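Local coordinates for protein Alpha/beta hydrolase (Paenibacillus sp. VTT E-133280, PDB 6TJ2) that probably hydrolyses methyl salicylate to salicylic acid as an extracellular alpha/beta-hydrolase related to tobacco salicylic acid binding protein 2, at residues 52-57 with 184-189; 61-66 with 266-271; 75-80 with 100-105; 154-159 with 240-245; 227-232 with 276-281. One frame throughout, in Å; residues are numbered along the deposited sequence.

Contact 1 of 5, residues 52-57 with 184-189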
# COMPACT_ATOMS: atom_id res chain seq x y z
N GLY A 52 16.95 -14.97 -8.09
CA GLY A 52 16.17 -15.94 -7.35
C GLY A 52 15.81 -17.15 -8.17
O GLY A 52 16.52 -17.52 -9.12
N SER A 53 14.78 -17.85 -7.75
CA SER A 53 14.37 -19.13 -8.36
C SER A 53 13.72 -18.89 -9.73
O SER A 53 13.20 -17.77 -10.04
CB SER A 53 13.46 -19.90 -7.46
OG SER A 53 14.08 -20.22 -6.25
N TRP A 54 13.73 -19.91 -10.57
CA TRP A 54 13.09 -19.85 -11.90
C TRP A 54 13.77 -18.71 -12.69
O TRP A 54 13.07 -17.98 -13.40
CB TRP A 54 11.58 -19.70 -11.82
CG TRP A 54 10.94 -20.75 -10.99
CD1 TRP A 54 10.84 -22.08 -11.29
CD2 TRP A 54 10.44 -20.63 -9.66
NE1 TRP A 54 10.26 -22.77 -10.25
CE2 TRP A 54 10.00 -21.89 -9.23
CE3 TRP A 54 10.27 -19.51 -8.82
CZ2 TRP A 54 9.49 -22.09 -7.94
CZ3 TRP A 54 9.75 -19.72 -7.57
CH2 TRP A 54 9.37 -20.97 -7.15
N ALA A 55 15.05 -18.54 -12.55
CA ALA A 55 15.79 -17.43 -13.14
C ALA A 55 17.25 -17.84 -13.25
O ALA A 55 17.72 -18.75 -12.59
CB ALA A 55 15.63 -16.18 -12.35
N THR A 56 17.98 -17.13 -14.08
CA THR A 56 19.43 -17.24 -14.23
C THR A 56 20.04 -15.85 -14.03
O THR A 56 19.33 -14.84 -13.82
CB THR A 56 19.81 -17.76 -15.62
OG1 THR A 56 19.49 -16.78 -16.61
CG2 THR A 56 19.09 -19.04 -15.97
N ALA A 57 21.35 -15.76 -14.12
CA ALA A 57 22.05 -14.45 -14.04
C ALA A 57 21.52 -13.50 -15.13
O ALA A 57 21.62 -12.27 -14.94
CB ALA A 57 23.54 -14.69 -14.21
N ASP A 184 -0.14 -14.65 -14.27
CA ASP A 184 -1.03 -13.82 -13.44
C ASP A 184 -0.40 -13.41 -12.10
O ASP A 184 -0.95 -12.46 -11.53
CB ASP A 184 -2.43 -14.42 -13.31
CG ASP A 184 -3.30 -14.18 -14.53
OD1 ASP A 184 -3.01 -13.32 -15.33
OD2 ASP A 184 -4.38 -14.82 -14.53
N THR A 185 0.67 -14.02 -11.63
CA THR A 185 1.22 -13.66 -10.31
C THR A 185 2.69 -13.34 -10.32
O THR A 185 3.13 -12.73 -9.32
CB THR A 185 0.92 -14.69 -9.22
OG1 THR A 185 1.72 -15.85 -9.39
CG2 THR A 185 -0.55 -15.04 -9.20
N PHE A 186 3.47 -13.66 -11.35
CA PHE A 186 4.89 -13.28 -11.45
C PHE A 186 5.09 -12.12 -12.41
O PHE A 186 5.98 -11.30 -12.24
CB PHE A 186 5.75 -14.48 -11.87
CG PHE A 186 6.03 -15.46 -10.76
CD1 PHE A 186 7.34 -15.73 -10.43
CD2 PHE A 186 5.05 -16.14 -10.06
CE1 PHE A 186 7.66 -16.62 -9.41
CE2 PHE A 186 5.37 -17.06 -9.07
CZ PHE A 186 6.69 -17.27 -8.74
N VAL A 187 4.30 -12.13 -13.50
CA VAL A 187 4.39 -11.09 -14.55
C VAL A 187 3.01 -10.47 -14.81
O VAL A 187 2.60 -10.21 -15.97
CB VAL A 187 5.06 -11.65 -15.82
CG1 VAL A 187 6.52 -12.00 -15.56
CG2 VAL A 187 4.35 -12.85 -16.40
N ASN A 188 2.24 -10.24 -13.76
CA ASN A 188 0.88 -9.70 -13.85
C ASN A 188 0.82 -8.39 -14.60
O ASN A 188 -0.24 -8.17 -15.26
CB ASN A 188 0.28 -9.55 -12.43
CG ASN A 188 1.21 -9.08 -11.34
OD1 ASN A 188 2.27 -9.66 -11.15
ND2 ASN A 188 0.77 -8.07 -10.59
N THR A 189 1.85 -7.57 -14.66
CA THR A 189 1.78 -6.26 -15.38
C THR A 189 2.26 -6.40 -16.82
O THR A 189 2.18 -5.40 -17.55
CB THR A 189 2.56 -5.18 -14.63
OG1 THR A 189 3.96 -5.47 -14.71
CG2 THR A 189 2.16 -5.07 -13.19
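W54 and F186 meet in an offset edge-to-face aromatic pair: the edge of the F186 ring is turned toward the face of the six-membered ring of the indole. The two planes stand at 84°, and the ring centroids lie 5.8 Å apart. The touch runs along one bond of each ring: CE3 of W54 lies 3.9 Å from CE1 of F186, and CZ3 of W54 4.1 Å from CZ of F186. In W54, CG lies anti to the carbonyl carbon (chi1 -55°), sending the indole toward F186. The backbones stay well apart, with CA of W54 10.5 Å from CA of F186. Each residue has further partners. The indole NE1 is hydrogen-bonded to the carbonyl of I175, the backbone N of W54 to E205, and CB of S53 lies over the rim of one indole face. F186 meets the ring of H264 at about a right angle, and its backbone is hydrogen-bonded to M265. H264 belongs, with S117 and D234, to a probable Ser-His-Asp triad of the alpha/beta-hydrolase fold. D184, two residues before F186, forms salt bridges to R256 and R136 of the second subunit. The touching atoms are all carbon, and both residues are buried; the edge-to-face setting brings ring C-H groups toward pi density, a weakly electrostatic attraction that joins the two segments without a hydrogen bond between them.

Contact 2 of 5, residues 61-66 with 266-271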
# COMPACT_ATOMS: atom_id res chain seq x y z
N ASP A 61 20.08 -8.72 -17.01
CA ASP A 61 20.82 -8.15 -18.17
C ASP A 61 20.49 -6.67 -18.36
O ASP A 61 21.43 -5.83 -18.44
CB ASP A 61 20.52 -8.93 -19.43
CG ASP A 61 21.19 -10.30 -19.55
OD1 ASP A 61 22.06 -10.57 -18.74
OD2 ASP A 61 20.71 -11.04 -20.47
N GLU A 62 19.23 -6.34 -18.45
CA GLU A 62 18.82 -4.94 -18.82
C GLU A 62 19.13 -4.00 -17.68
O GLU A 62 19.61 -2.87 -17.87
CB GLU A 62 17.35 -4.90 -19.23
CG GLU A 62 16.98 -5.74 -20.45
CD GLU A 62 16.81 -7.24 -20.24
OE1 GLU A 62 16.86 -7.76 -19.09
OE2 GLU A 62 16.63 -7.94 -21.29
N THR A 63 18.74 -4.37 -16.48
CA THR A 63 18.93 -3.50 -15.31
C THR A 63 20.40 -3.31 -15.01
O THR A 63 20.84 -2.16 -14.69
CB THR A 63 18.10 -4.03 -14.14
OG1 THR A 63 16.70 -3.86 -14.39
CG2 THR A 63 18.46 -3.34 -12.86
N ALA A 64 21.20 -4.36 -15.10
CA ALA A 64 22.66 -4.20 -14.90
C ALA A 64 23.27 -3.23 -15.93
O ALA A 64 24.11 -2.45 -15.55
CB ALA A 64 23.32 -5.58 -14.95
N SER A 65 22.82 -3.35 -17.17
CA SER A 65 23.32 -2.46 -18.24
C SER A 65 22.98 -1.02 -17.87
O SER A 65 23.85 -0.11 -18.00
CB SER A 65 22.68 -2.79 -19.54
OG SER A 65 23.04 -1.84 -20.51
N GLU A 66 21.79 -0.75 -17.36
CA GLU A 66 21.42 0.65 -16.97
C GLU A 66 22.22 1.10 -15.76
O GLU A 66 22.57 2.29 -15.66
CB GLU A 66 19.91 0.77 -16.77
CG GLU A 66 19.13 0.61 -18.06
CD GLU A 66 19.42 1.64 -19.13
OE1 GLU A 66 19.59 2.80 -18.76
OE2 GLU A 66 19.37 1.26 -20.33
N THR A 266 8.55 -8.74 -14.54
CA THR A 266 8.43 -7.91 -15.78
C THR A 266 9.39 -6.73 -15.70
O THR A 266 10.11 -6.40 -16.66
CB THR A 266 7.01 -7.38 -15.90
OG1 THR A 266 6.08 -8.46 -15.85
CG2 THR A 266 6.80 -6.55 -17.15
N THR A 267 9.36 -6.01 -14.58
CA THR A 267 9.83 -4.62 -14.54
C THR A 267 11.32 -4.53 -14.72
O THR A 267 11.81 -3.55 -15.32
CB THR A 267 9.34 -3.98 -13.24
OG1 THR A 267 7.99 -4.39 -12.99
CG2 THR A 267 9.41 -2.45 -13.26
N VAL A 268 12.06 -5.50 -14.24
CA VAL A 268 13.55 -5.45 -14.44
C VAL A 268 13.88 -5.56 -15.92
O VAL A 268 15.02 -5.22 -16.35
CB VAL A 268 14.31 -6.53 -13.66
CG1 VAL A 268 14.14 -6.27 -12.18
CG2 VAL A 268 13.93 -7.93 -14.09
N ARG A 269 12.97 -6.06 -16.75
CA ARG A 269 13.18 -6.16 -18.23
C ARG A 269 12.60 -4.95 -18.92
O ARG A 269 13.24 -4.45 -19.86
CB ARG A 269 12.53 -7.40 -18.83
CG ARG A 269 13.38 -8.63 -18.64
CD ARG A 269 12.85 -9.44 -17.50
NE ARG A 269 13.59 -10.68 -17.49
CZ ARG A 269 13.11 -11.84 -17.07
NH1 ARG A 269 11.95 -11.94 -16.47
NH2 ARG A 269 13.86 -12.91 -17.22
N THR A 270 11.43 -4.46 -18.52
CA THR A 270 10.70 -3.42 -19.29
C THR A 270 11.08 -2.02 -18.85
O THR A 270 10.89 -1.09 -19.64
CB THR A 270 9.20 -3.68 -19.24
OG1 THR A 270 8.85 -3.63 -17.85
CG2 THR A 270 8.84 -5.04 -19.81
N GLU A 271 11.44 -1.81 -17.59
CA GLU A 271 11.75 -0.50 -17.04
C GLU A 271 13.09 -0.53 -16.36
O GLU A 271 13.21 -0.15 -15.20
CB GLU A 271 10.66 -0.02 -16.08
CG GLU A 271 9.30 0.13 -16.72
CD GLU A 271 9.15 1.27 -17.72
OE1 GLU A 271 10.01 2.17 -17.77
OE2 GLU A 271 8.08 1.32 -18.45
O HOH W 1 16.38 -10.41 -18.55
O HOH W 2 17.26 -6.86 -15.88
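T63 lays its hydroxyl over the CA-CB side of V268, OG1 of T63 lying 3.7 Å from CB of V268. This is helix-to-helix packing in the alpha/beta-hydrolase fold: helix 61-69 leans on the short helix 267-270. The T63 OG1 donates to V268 O at 2.9 Å, in the carbonyl plane and on a lone pair, with a C=O...donor angle of 115°. With OG1 anti to the carbonyl carbon of T63 (chi1 -69°), the hydroxyl faces the neighbouring helix while CG2 reaches M279. A valine in its place would probably leave V268 O without its direct side-chain donor and weaken the tie between the helices. Water 2 supplements that bond: it accepts from T63 N and lies 2.8 Å from V268 O, to which it can donate. E62, bent at chi2, lays its OE1 3.6 Å from CG of R269, whose NH1 bonds M265 O. Water 1 joins the two polar ends, lying 2.7 Å from E62 OE1, to which it can donate, and accepting from R269 NE at 3.0 Å.

Contact 3 of 5, residues 75-80 with 100-105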
# COMPACT_ATOMS: atom_id res chain seq x y z
N TYR A 75 28.23 -6.83 -10.81
CA TYR A 75 28.55 -8.28 -10.95
C TYR A 75 27.25 -9.06 -10.85
O TYR A 75 26.42 -8.78 -9.94
CB TYR A 75 29.53 -8.74 -9.89
CG TYR A 75 30.86 -8.05 -9.96
CD1 TYR A 75 31.14 -6.96 -9.14
CD2 TYR A 75 31.80 -8.43 -10.88
CE1 TYR A 75 32.34 -6.28 -9.22
CE2 TYR A 75 33.01 -7.78 -10.94
CZ TYR A 75 33.28 -6.72 -10.12
OH TYR A 75 34.51 -6.08 -10.20
N THR A 76 27.00 -9.96 -11.77
CA THR A 76 25.80 -10.83 -11.79
C THR A 76 26.22 -12.29 -11.85
O THR A 76 26.11 -12.91 -12.90
CB THR A 76 24.88 -10.48 -12.95
OG1 THR A 76 25.52 -10.63 -14.22
CG2 THR A 76 24.43 -9.03 -12.86
N PRO A 77 26.71 -12.85 -10.76
CA PRO A 77 27.20 -14.23 -10.77
C PRO A 77 26.07 -15.21 -11.02
O PRO A 77 24.94 -15.04 -10.52
CB PRO A 77 27.78 -14.41 -9.37
CG PRO A 77 27.04 -13.40 -8.52
CD PRO A 77 26.85 -12.23 -9.44
N GLU A 78 26.42 -16.30 -11.68
CA GLU A 78 25.56 -17.48 -11.66
C GLU A 78 25.96 -18.35 -10.44
O GLU A 78 27.06 -18.15 -9.85
CB GLU A 78 25.75 -18.30 -12.93
CG GLU A 78 24.71 -19.38 -13.13
CD GLU A 78 23.34 -18.77 -12.94
OE1 GLU A 78 22.81 -18.23 -13.95
OE2 GLU A 78 22.78 -18.89 -11.82
N TYR A 79 25.05 -19.20 -10.00
CA TYR A 79 25.31 -20.02 -8.80
C TYR A 79 24.93 -21.48 -9.05
O TYR A 79 24.29 -21.77 -10.01
CB TYR A 79 24.72 -19.36 -7.56
CG TYR A 79 23.25 -19.05 -7.53
CD1 TYR A 79 22.28 -20.03 -7.42
CD2 TYR A 79 22.83 -17.73 -7.49
CE1 TYR A 79 20.94 -19.71 -7.29
CE2 TYR A 79 21.49 -17.40 -7.36
CZ TYR A 79 20.54 -18.38 -7.26
OH TYR A 79 19.23 -18.07 -7.10
N ALA A 80 25.29 -22.31 -8.09
CA ALA A 80 25.25 -23.77 -8.26
C ALA A 80 23.84 -24.23 -8.63
O ALA A 80 22.83 -23.72 -8.11
CB ALA A 80 25.73 -24.47 -7.04
N VAL A 100 30.03 -17.27 -2.52
CA VAL A 100 31.18 -16.86 -1.67
C VAL A 100 32.47 -17.06 -2.47
O VAL A 100 33.35 -16.16 -2.44
CB VAL A 100 31.22 -17.66 -0.36
CG1 VAL A 100 32.53 -17.46 0.37
CG2 VAL A 100 30.02 -17.29 0.52
N ASP A 101 32.60 -18.17 -3.18
CA ASP A 101 33.84 -18.42 -3.96
C ASP A 101 33.97 -17.38 -5.07
O ASP A 101 35.09 -16.96 -5.37
CB ASP A 101 33.85 -19.83 -4.51
CG ASP A 101 34.09 -20.94 -3.49
OD1 ASP A 101 34.56 -20.63 -2.39
OD2 ASP A 101 33.79 -22.09 -3.89
N TYR A 102 32.88 -16.98 -5.71
CA TYR A 102 32.94 -15.95 -6.78
C TYR A 102 33.46 -14.65 -6.17
O TYR A 102 34.38 -13.98 -6.75
CB TYR A 102 31.54 -15.80 -7.39
CG TYR A 102 31.38 -14.69 -8.37
CD1 TYR A 102 31.43 -14.94 -9.74
CD2 TYR A 102 31.07 -13.41 -7.94
CE1 TYR A 102 31.27 -13.92 -10.65
CE2 TYR A 102 30.91 -12.39 -8.84
CZ TYR A 102 30.97 -12.64 -10.21
OH TYR A 102 30.75 -11.64 -11.14
N ILE A 103 32.94 -14.25 -5.03
CA ILE A 103 33.33 -13.00 -4.32
C ILE A 103 34.81 -13.09 -3.94
O ILE A 103 35.56 -12.12 -4.19
CB ILE A 103 32.43 -12.77 -3.09
CG1 ILE A 103 31.03 -12.36 -3.54
CG2 ILE A 103 33.02 -11.76 -2.13
CD1 ILE A 103 29.95 -12.56 -2.51
N LYS A 104 35.28 -14.23 -3.45
CA LYS A 104 36.68 -14.33 -2.97
C LYS A 104 37.60 -14.34 -4.18
O LYS A 104 38.66 -13.70 -4.14
CB LYS A 104 36.86 -15.59 -2.14
CG LYS A 104 36.21 -15.47 -0.79
CD LYS A 104 36.32 -16.76 -0.06
CE LYS A 104 35.89 -16.62 1.37
NZ LYS A 104 36.05 -17.95 2.01
N GLN A 105 37.22 -14.99 -5.24
CA GLN A 105 38.13 -15.16 -6.41
C GLN A 105 38.33 -13.81 -7.08
O GLN A 105 39.45 -13.55 -7.53
CB GLN A 105 37.57 -16.18 -7.41
CG GLN A 105 37.79 -17.62 -6.94
CD GLN A 105 36.92 -18.66 -7.62
OE1 GLN A 105 36.25 -18.40 -8.62
NE2 GLN A 105 36.89 -19.87 -7.06
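Y102 carries most of the buried surface here, and it presents one ring face to P77 and its phenolic end to Y75. CB of P77 stands 3.5 Å from the centroid of the Y102 ring and only 1° off the ring normal, a CH-pi contact centred on the face. All six ring carbons of Y102 are therefore at nearly the same distance from that one methylene, while CG of P77 comes within 4.0 Å of CE2 of Y102. The long axes of the two side chains cross at about a right angle. Y102 gets there by holding CG anti to its backbone N (chi1 173°), which carries the ring from helix 92-105 across to the loop after strand 73-75. Beyond the proline, the Y102 OH ends beside Y75, 3.4 Å from CB and 3.4 Å from CD2 of Y75, near the plane of the Y75 ring and at its edge. P77 also packs on I50 of strand 46-50, so the proline is held between the sheet and the tyrosine. An alanine here would probably leave P77 CB and the edge of Y75 without their cover and open a gap between helix and loop. With no hydrogen bond crossing between the segments, the attachment of the helix to the edge of the sheet rests here on dispersion and a CH-pi contact from P77 CB to the ring.

Contact 4 of 5, residues 154-159 with 240-245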
# COMPACT_ATOMS: atom_id res chain seq x y z
N GLN A 154 7.76 -19.44 4.17
CA GLN A 154 7.22 -18.08 4.15
C GLN A 154 5.89 -18.01 3.45
O GLN A 154 5.19 -17.01 3.61
CB GLN A 154 8.19 -17.16 3.38
CG GLN A 154 9.62 -17.14 3.92
CD GLN A 154 9.73 -17.08 5.41
OE1 GLN A 154 9.14 -16.17 6.04
NE2 GLN A 154 10.42 -18.04 6.01
N PHE A 155 5.51 -19.04 2.70
CA PHE A 155 4.30 -18.95 1.86
C PHE A 155 3.03 -19.27 2.66
O PHE A 155 3.06 -20.02 3.62
CB PHE A 155 4.40 -19.90 0.67
CG PHE A 155 5.27 -19.34 -0.44
CD1 PHE A 155 4.71 -18.72 -1.53
CD2 PHE A 155 6.65 -19.43 -0.32
CE1 PHE A 155 5.52 -18.17 -2.52
CE2 PHE A 155 7.44 -18.92 -1.33
CZ PHE A 155 6.87 -18.32 -2.44
N PRO A 156 1.87 -18.80 2.17
CA PRO A 156 0.59 -19.30 2.69
C PRO A 156 0.54 -20.82 2.55
O PRO A 156 1.16 -21.38 1.63
CB PRO A 156 -0.45 -18.61 1.81
CG PRO A 156 0.26 -17.41 1.22
CD PRO A 156 1.71 -17.81 1.08
N ALA A 157 -0.22 -21.49 3.43
CA ALA A 157 -0.29 -22.96 3.45
C ALA A 157 -0.67 -23.53 2.08
O ALA A 157 -0.08 -24.58 1.72
CB ALA A 157 -1.28 -23.39 4.52
N GLU A 158 -1.58 -22.89 1.38
CA GLU A 158 -2.12 -23.41 0.08
C GLU A 158 -0.98 -23.38 -0.97
O GLU A 158 -0.80 -24.39 -1.68
CB GLU A 158 -3.30 -22.57 -0.42
CG GLU A 158 -4.43 -22.48 0.59
CD GLU A 158 -4.17 -21.67 1.87
OE1 GLU A 158 -3.45 -20.65 1.81
OE2 GLU A 158 -4.71 -22.06 2.95
N SER A 159 -0.22 -22.28 -1.02
CA SER A 159 0.94 -22.16 -1.96
C SER A 159 2.00 -23.18 -1.56
O SER A 159 2.66 -23.82 -2.44
CB SER A 159 1.52 -20.76 -1.94
OG SER A 159 0.58 -19.80 -2.37
N GLY A 240 -0.86 -9.63 1.49
CA GLY A 240 -1.61 -10.00 2.71
C GLY A 240 -0.61 -10.37 3.80
O GLY A 240 0.52 -9.93 3.84
N PRO A 241 -1.06 -11.17 4.77
CA PRO A 241 -0.24 -11.50 5.93
C PRO A 241 1.09 -12.19 5.63
O PRO A 241 1.95 -12.18 6.47
CB PRO A 241 -1.17 -12.43 6.75
CG PRO A 241 -2.52 -12.05 6.32
CD PRO A 241 -2.44 -11.70 4.85
N TYR A 242 1.24 -12.75 4.44
CA TYR A 242 2.48 -13.43 4.06
C TYR A 242 3.28 -12.64 3.03
O TYR A 242 4.30 -13.14 2.61
CB TYR A 242 2.15 -14.83 3.49
CG TYR A 242 1.40 -15.73 4.45
CD1 TYR A 242 2.06 -16.58 5.31
CD2 TYR A 242 0.03 -15.67 4.54
CE1 TYR A 242 1.36 -17.35 6.23
CE2 TYR A 242 -0.70 -16.44 5.44
CZ TYR A 242 -0.00 -17.30 6.28
OH TYR A 242 -0.75 -18.09 7.11
N GLY A 243 2.86 -11.46 2.65
CA GLY A 243 3.45 -10.74 1.51
C GLY A 243 4.87 -10.26 1.73
O GLY A 243 5.42 -10.23 2.82
N PHE A 244 5.56 -9.85 0.66
CA PHE A 244 6.91 -9.28 0.73
C PHE A 244 6.97 -8.07 1.63
O PHE A 244 7.93 -7.96 2.38
CB PHE A 244 7.42 -8.88 -0.67
CG PHE A 244 7.83 -10.05 -1.54
CD1 PHE A 244 8.74 -10.96 -1.08
CD2 PHE A 244 7.31 -10.20 -2.82
CE1 PHE A 244 9.13 -12.04 -1.85
CE2 PHE A 244 7.73 -11.29 -3.60
CZ PHE A 244 8.63 -12.18 -3.12
N HIS A 245 5.99 -7.19 1.60
CA HIS A 245 6.05 -5.96 2.43
C HIS A 245 4.65 -5.66 2.91
O HIS A 245 3.73 -5.57 2.07
CB HIS A 245 6.63 -4.78 1.65
CG HIS A 245 6.66 -3.53 2.48
ND1 HIS A 245 7.56 -3.34 3.49
CD2 HIS A 245 5.80 -2.48 2.46
CE1 HIS A 245 7.25 -2.16 4.06
NE2 HIS A 245 6.23 -1.65 3.46
O HOH W 3 5.56 -14.53 4.54
O HOH W 4 -1.78 -19.98 5.26
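Y242 lies flat against P156, the tyrosine face covered by the backbone and ring of the proline as the two side chains run past each other in opposite directions. CA of P156 stands 3.9 Å from the centroid of the Y242 ring, 3° off its normal, a CH-pi contact. CG of P156 adds a touch nearer the root of the ring, 3.8 Å from CD2 of Y242. At the ring edge, near its plane, the carbonyl Q154 O lies 3.6 Å from CD1 of Y242. With CG anti to its carbonyl carbon (chi1 -59°), Y242 is turned from the type I turn G240-G243 onto the proline. Two waters fasten the ends: water 3 lies 2.7 Å from both Q154 O and Y242 O and bridges them, probably as donor, and water 4 accepts from A157 N and is hydrogen-bonded to Y242 OH. P156 is the N-cap of helix 157-170 and G243 that of helix 244-250, so two helix starts are joined; the first lies between strands 134-139 and 226-231, in what is probably the cap, as in SABP2-like hydrolases.

Contact 5 of 5, residues 227-232 with 276-281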
# COMPACT_ATOMS: atom_id res chain seq x y z
N SER A 227 18.54 -2.59 3.42
CA SER A 227 17.42 -1.94 2.71
C SER A 227 16.47 -2.98 2.18
O SER A 227 16.88 -4.14 1.92
CB SER A 227 17.91 -1.10 1.56
OG SER A 227 18.84 -0.13 2.01
N TYR A 228 15.24 -2.57 1.98
CA TYR A 228 14.23 -3.39 1.31
C TYR A 228 13.64 -2.55 0.22
O TYR A 228 13.06 -1.47 0.48
CB TYR A 228 13.15 -3.89 2.27
CG TYR A 228 12.40 -5.11 1.75
CD1 TYR A 228 11.43 -5.01 0.77
CD2 TYR A 228 12.72 -6.39 2.21
CE1 TYR A 228 10.82 -6.11 0.22
CE2 TYR A 228 12.09 -7.51 1.67
CZ TYR A 228 11.19 -7.36 0.65
OH TYR A 228 10.60 -8.49 0.10
N LEU A 229 13.77 -3.02 -1.02
CA LEU A 229 13.22 -2.41 -2.23
C LEU A 229 11.99 -3.22 -2.64
O LEU A 229 12.11 -4.41 -2.91
CB LEU A 229 14.32 -2.38 -3.32
CG LEU A 229 13.83 -1.90 -4.69
CD1 LEU A 229 13.15 -0.53 -4.68
CD2 LEU A 229 14.98 -1.93 -5.71
N TYR A 230 10.82 -2.58 -2.62
CA TYR A 230 9.53 -3.22 -2.83
C TYR A 230 8.81 -2.64 -3.99
O TYR A 230 8.66 -1.40 -4.02
CB TYR A 230 8.68 -3.07 -1.56
CG TYR A 230 7.30 -3.65 -1.65
CD1 TYR A 230 6.22 -2.83 -1.43
CD2 TYR A 230 7.07 -4.97 -2.00
CE1 TYR A 230 4.94 -3.34 -1.44
CE2 TYR A 230 5.78 -5.46 -2.09
CZ TYR A 230 4.72 -4.65 -1.80
OH TYR A 230 3.45 -5.22 -1.85
N LEU A 231 8.34 -3.46 -4.90
CA LEU A 231 7.47 -3.03 -6.00
C LEU A 231 6.03 -3.42 -5.68
O LEU A 231 5.75 -4.56 -5.33
CB LEU A 231 7.91 -3.60 -7.34
CG LEU A 231 9.37 -3.40 -7.71
CD1 LEU A 231 9.66 -4.01 -9.07
CD2 LEU A 231 9.74 -1.91 -7.72
N THR A 232 5.11 -2.45 -5.77
CA THR A 232 3.80 -2.62 -5.10
C THR A 232 2.84 -3.56 -5.83
O THR A 232 1.84 -3.90 -5.20
CB THR A 232 3.12 -1.28 -4.88
OG1 THR A 232 2.75 -0.70 -6.13
CG2 THR A 232 3.98 -0.30 -4.10
N ALA A 276 17.17 0.58 -12.09
CA ALA A 276 18.55 0.97 -11.70
C ALA A 276 18.49 2.14 -10.74
O ALA A 276 19.17 2.14 -9.72
CB ALA A 276 19.33 1.30 -12.96
N GLU A 277 17.65 3.13 -11.02
CA GLU A 277 17.54 4.29 -10.12
C GLU A 277 17.03 3.86 -8.74
O GLU A 277 17.54 4.36 -7.73
CB GLU A 277 16.63 5.34 -10.74
CG GLU A 277 17.20 5.97 -11.99
CD GLU A 277 16.15 6.81 -12.72
OE1 GLU A 277 14.94 6.79 -12.34
OE2 GLU A 277 16.53 7.48 -13.68
N LEU A 278 16.08 2.96 -8.69
CA LEU A 278 15.58 2.46 -7.41
C LEU A 278 16.64 1.69 -6.64
O LEU A 278 16.77 1.81 -5.40
CB LEU A 278 14.35 1.57 -7.58
CG LEU A 278 13.08 2.32 -8.02
CD1 LEU A 278 12.03 1.35 -8.45
CD2 LEU A 278 12.58 3.24 -6.88
N MET A 279 17.45 0.92 -7.36
CA MET A 279 18.52 0.16 -6.70
C MET A 279 19.58 1.08 -6.15
O MET A 279 20.12 0.83 -5.07
CB MET A 279 19.13 -0.85 -7.68
CG MET A 279 18.14 -1.95 -8.01
SD MET A 279 18.72 -2.98 -9.33
CE MET A 279 17.70 -4.44 -9.15
N VAL A 280 19.87 2.21 -6.83
CA VAL A 280 20.79 3.21 -6.24
C VAL A 280 20.15 3.82 -5.01
O VAL A 280 20.82 4.06 -4.03
CB VAL A 280 21.16 4.25 -7.32
CG1 VAL A 280 21.94 5.44 -6.75
CG2 VAL A 280 21.95 3.60 -8.46
N LYS A 281 18.87 4.16 -5.06
CA LYS A 281 18.19 4.77 -3.89
C LYS A 281 18.20 3.83 -2.68
O LYS A 281 18.38 4.25 -1.53
CB LYS A 281 16.74 5.08 -4.23
CG LYS A 281 16.48 6.45 -4.83
CD LYS A 281 14.96 6.66 -4.97
CE LYS A 281 14.14 7.18 -3.80
NZ LYS A 281 12.85 7.76 -4.33
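Strand 226-231 of the parallel central sheet and helix 272-283, near the chain's C-terminus, pack together here as in the layered alpha/beta-hydrolase fold. The short segments run nearly antiparallel, 152° between their directions, with the axes 9.2 Å apart at closest approach. L229 points from the strand toward the helix and forks over its surface: CD1 of L229 rests 3.8 Å from CB of L278, and CD2 lies 3.9 Å from CG of M279. Its CG is anti to the backbone N (chi1 174°), which carries both methyls out toward the helix, where the side chain crosses those of L278 and M279 at about a right angle. L231, two residues on and on the same side of the strand, extends the patch, its CD2 reaching CD1 of L278 at 4.1 Å; these two cross at a slant. The CB of M279 points away from the strand, yet its CG touches L229; the side chain also packs on T63 and W60. L229 also packs on I258 of the neighbouring strand 256-260. All four touching residues are buried and purely aliphatic or thioether in character, so the helix is held on the sheet by dispersion and the exclusion of water, with no hydrogen bond between the two segments.

How the contacts relate
Contacts 1 and 5 are buried, an aromatic pair beside the probable active site and an aliphatic and thioether packing of helix 272-283 on the sheet; contacts 2, 3 and 4 are partly buried, with water joining in at 2 and 4. Contact 2 alone has a direct hydrogen bond between its segments, whereas contacts 3 and 4 both set a proline on a tyrosine face. Helix 61-69 ties contact 2 to contact 5, T63 meeting M279. Contact 4 touches contact 5 through F244 and H245 on Y228 and Y230, helix 244-250 following strand 226-231. Contact 1 touches contact 2 at V187 and T266, and contact 3 at A57 and E78. Contacts 3 and 4 lie on opposite sides of the chain's centre.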